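Local atomic coordinates of chemotactic transducer PctC (Pseudomonas aeruginosa, PDB entry 5LTV), a protein that senses amino-acid-type chemoeffectors, binding gamma-aminobutyrate in its extracytoplasmic ligand-binding domain and probably relaying this to the chemotaxis machinery. Residues Ser93-Glu98 against Arg121-Asp126. Numbering follows the deposited sequence.
Sequences SVYLGE and RAWYKD. With ABU (gamma-amino-butanoic acid), chain H; SO4 (sulfate ion), chain I.
Carboxylate oxygen OXT of the bound gamma-amino-butanoic acid is gripped from two directions in the membrane-distal pocket of this double Cache (dCache) domain: Arg121 NE donates to it at 2.6 Å and Trp123 NE1 at 2.9 Å, both nearly straight. Arg121 NH2 donates to the other oxygen, O, at 2.7 Å, so the guanidinium meets the carboxylate along its edge with two bonds. NH1 bonds an oxygen of a sulfate, probably from the crystallisation liquor, which NH2 also touches weakly.

Trp123 ties this site to strand 93-98. Tyr95 drives its CE2 edge into one face of the indole, an edge-to-face pair with planes at 71° and CE2 only 3.5 Å from Trp123 CZ2. With CG between the backbone N and the carbonyl carbon (chi1 60°), the indole lies toward the strand while its N-H still reaches the ligand. Over one face of the Tyr95 ring runs the ligand chain, and the ring's hydroxyl bonds Asp168. That aspartate also holds Ser93 OG and the ligand's amino end, where Ser93 OG lies 3.1 Å from the ligand N.

Farther along, helix 122-130 packs close to the strand at Gly97, which has no side chain to intervene: the Tyr124 ring presents its edge, CE1 sitting 3.4 Å from Gly97 O in the ring plane.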
loop_
_atom_site.group_PDB
_atom_site.type_symbol
_atom_site.label_atom_id
_atom_site.label_comp_id
_atom_site.label_asym_id
_atom_site.label_seq_id
_atom_site.Cartn_x
_atom_site.Cartn_y
_atom_site.Cartn_z
ATOM N N SER A 93 5.332 0.235 -10.248
ATOM C CA SER A 93 5.524 -0.932 -11.090
ATOM C C SER A 93 4.496 -1.976 -10.693
ATOM O O SER A 93 3.933 -1.947 -9.581
ATOM C CB SER A 93 6.933 -1.506 -10.975
ATOM O OG SER A 93 7.186 -1.842 -9.617
ATOM N N VAL A 94 4.263 -2.893 -11.640
ATOM C CA VAL A 94 3.446 -4.078 -11.456
ATOM C C VAL A 94 4.324 -5.270 -11.794
ATOM O O VAL A 94 5.319 -5.150 -12.529
ATOM C CB VAL A 94 2.159 -4.070 -12.323
ATOM C CG1 VAL A 94 1.251 -2.959 -11.898
ATOM C CG2 VAL A 94 2.510 -3.924 -13.820
ATOM N N TYR A 95 3.957 -6.433 -11.236
ATOM C CA TYR A 95 4.865 -7.564 -11.346
ATOM C C TYR A 95 4.190 -8.860 -10.926
ATOM O O TYR A 95 3.201 -8.873 -10.188
ATOM C CB TYR A 95 6.153 -7.366 -10.544
ATOM C CG TYR A 95 6.059 -6.714 -9.181
ATOM C CD1 TYR A 95 6.133 -5.327 -9.048
ATOM C CD2 TYR A 95 5.995 -7.488 -8.003
ATOM C CE1 TYR A 95 6.090 -4.711 -7.773
ATOM C CE2 TYR A 95 5.973 -6.884 -6.729
ATOM C CZ TYR A 95 6.021 -5.499 -6.624
ATOM O OH TYR A 95 5.997 -4.873 -5.392
ATOM N N LEU A 96 4.761 -9.951 -11.430
ATOM C CA LEU A 96 4.351 -11.314 -11.132
ATOM C C LEU A 96 5.582 -12.077 -10.679
ATOM O O LEU A 96 6.548 -12.206 -11.439
ATOM C CB LEU A 96 3.734 -11.996 -12.360
ATOM C CG LEU A 96 3.419 -13.503 -12.198
ATOM C CD1 LEU A 96 2.173 -13.733 -11.328
ATOM C CD2 LEU A 96 3.206 -14.137 -13.573
ATOM N N GLY A 97 5.553 -12.584 -9.447
ATOM C CA GLY A 97 6.563 -13.498 -8.975
ATOM C C GLY A 97 5.960 -14.875 -9.135
ATOM O O GLY A 97 4.865 -15.140 -8.630
ATOM N N GLU A 98 6.658 -15.738 -9.886
ATOM C CA GLU A 98 6.155 -17.067 -10.236
ATOM C C GLU A 98 6.611 -18.126 -9.236
ATOM O O GLU A 98 7.746 -18.108 -8.780
ATOM C CB GLU A 98 6.591 -17.455 -11.658
ATOM C CG GLU A 98 5.839 -16.671 -12.730
ATOM C CD GLU A 98 6.200 -17.050 -14.150
ATOM O OE1 GLU A 98 6.541 -16.144 -14.946
ATOM O OE2 GLU A 98 6.096 -18.248 -14.502
ATOM N N ARG A 121 10.069 -12.785 -0.374
ATOM C CA ARG A 121 9.751 -11.442 0.071
ATOM C C ARG A 121 8.369 -11.396 0.709
ATOM O O ARG A 121 7.461 -12.156 0.332
ATOM C CB ARG A 121 9.851 -10.454 -1.101
ATOM C CG ARG A 121 11.288 -10.412 -1.783
ATOM C CD ARG A 121 12.216 -9.401 -1.115
ATOM N NE ARG A 121 11.764 -8.016 -1.321
ATOM C CZ ARG A 121 11.996 -7.002 -0.477
ATOM N NH1 ARG A 121 12.659 -7.221 0.642
ATOM N NH2 ARG A 121 11.547 -5.781 -0.739
ATOM N N ALA A 122 8.213 -10.464 1.668
ATOM C CA ALA A 122 6.984 -10.386 2.462
ATOM C C ALA A 122 5.745 -10.144 1.614
ATOM O O ALA A 122 4.659 -10.617 1.972
ATOM C CB ALA A 122 7.098 -9.294 3.528
ATOM N N TRP A 123 5.857 -9.380 0.518
ATOM C CA TRP A 123 4.651 -9.129 -0.271
ATOM C C TRP A 123 4.202 -10.398 -0.967
ATOM O O TRP A 123 3.016 -10.559 -1.279
ATOM C CB TRP A 123 4.884 -8.016 -1.299
ATOM C CG TRP A 123 5.990 -8.307 -2.312
ATOM C CD1 TRP A 123 7.257 -7.849 -2.252
ATOM C CD2 TRP A 123 5.898 -9.094 -3.520
ATOM N NE1 TRP A 123 7.985 -8.286 -3.356
ATOM C CE2 TRP A 123 7.178 -9.061 -4.143
ATOM C CE3 TRP A 123 4.866 -9.817 -4.138
ATOM C CZ2 TRP A 123 7.451 -9.717 -5.345
ATOM C CZ3 TRP A 123 5.126 -10.457 -5.346
ATOM C CH2 TRP A 123 6.418 -10.409 -5.937
ATOM N N TYR A 124 5.141 -11.313 -1.192
ATOM C CA TYR A 124 4.830 -12.601 -1.792
ATOM C C TYR A 124 4.261 -13.561 -0.742
ATOM O O TYR A 124 3.109 -14.019 -0.846
ATOM C CB TYR A 124 6.102 -13.150 -2.461
ATOM C CG TYR A 124 5.864 -14.423 -3.214
ATOM C CD1 TYR A 124 5.740 -14.403 -4.597
ATOM C CD2 TYR A 124 5.774 -15.669 -2.561
ATOM C CE1 TYR A 124 5.466 -15.614 -5.308
ATOM C CE2 TYR A 124 5.536 -16.831 -3.257
ATOM C CZ TYR A 124 5.378 -16.824 -4.614
ATOM O OH TYR A 124 5.142 -18.000 -5.303
ATOM N N LYS A 125 5.054 -13.836 0.299
ATOM C CA LYS A 125 4.658 -14.802 1.312
ATOM C C LYS A 125 3.369 -14.387 2.023
ATOM O O LYS A 125 2.541 -15.242 2.349
ATOM C CB LYS A 125 5.796 -14.996 2.316
ATOM C CG LYS A 125 7.025 -15.601 1.725
ATOM C CD LYS A 125 8.083 -15.901 2.787
ATOM C CE LYS A 125 8.674 -14.605 3.349
ATOM N NZ LYS A 125 9.777 -14.788 4.347
ATOM N N ASP A 126 3.160 -13.087 2.255
ATOM C CA ASP A 126 1.895 -12.665 2.889
ATOM C C ASP A 126 0.694 -12.800 1.944
ATOM O O ASP A 126 -0.409 -13.127 2.396
ATOM C CB ASP A 126 2.001 -11.234 3.424
ATOM C CG ASP A 126 3.078 -11.100 4.518
ATOM O OD1 ASP A 126 3.609 -12.146 4.936
ATOM O OD2 ASP A 126 3.410 -9.969 4.934
HETATM N N ABU H . 9.138 -3.139 -7.593
HETATM C CD ABU H . 9.777 -3.558 -6.316
HETATM C CB ABU H . 10.147 -5.018 -6.305
HETATM C CG ABU H . 9.617 -5.767 -5.094
HETATM C C ABU H . 10.517 -6.078 -3.911
HETATM O O ABU H . 10.986 -5.119 -3.248
HETATM O OXT ABU H . 10.689 -7.292 -3.605
HETATM S S SO4 I . 12.672 -4.423 3.464
HETATM O O1 SO4 I . 12.241 -3.067 3.751
HETATM O O2 SO4 I . 12.460 -5.263 4.644
HETATM O O3 SO4 I . 14.085 -4.390 3.050
HETATM O O4 SO4 I . 11.911 -4.969 2.357
#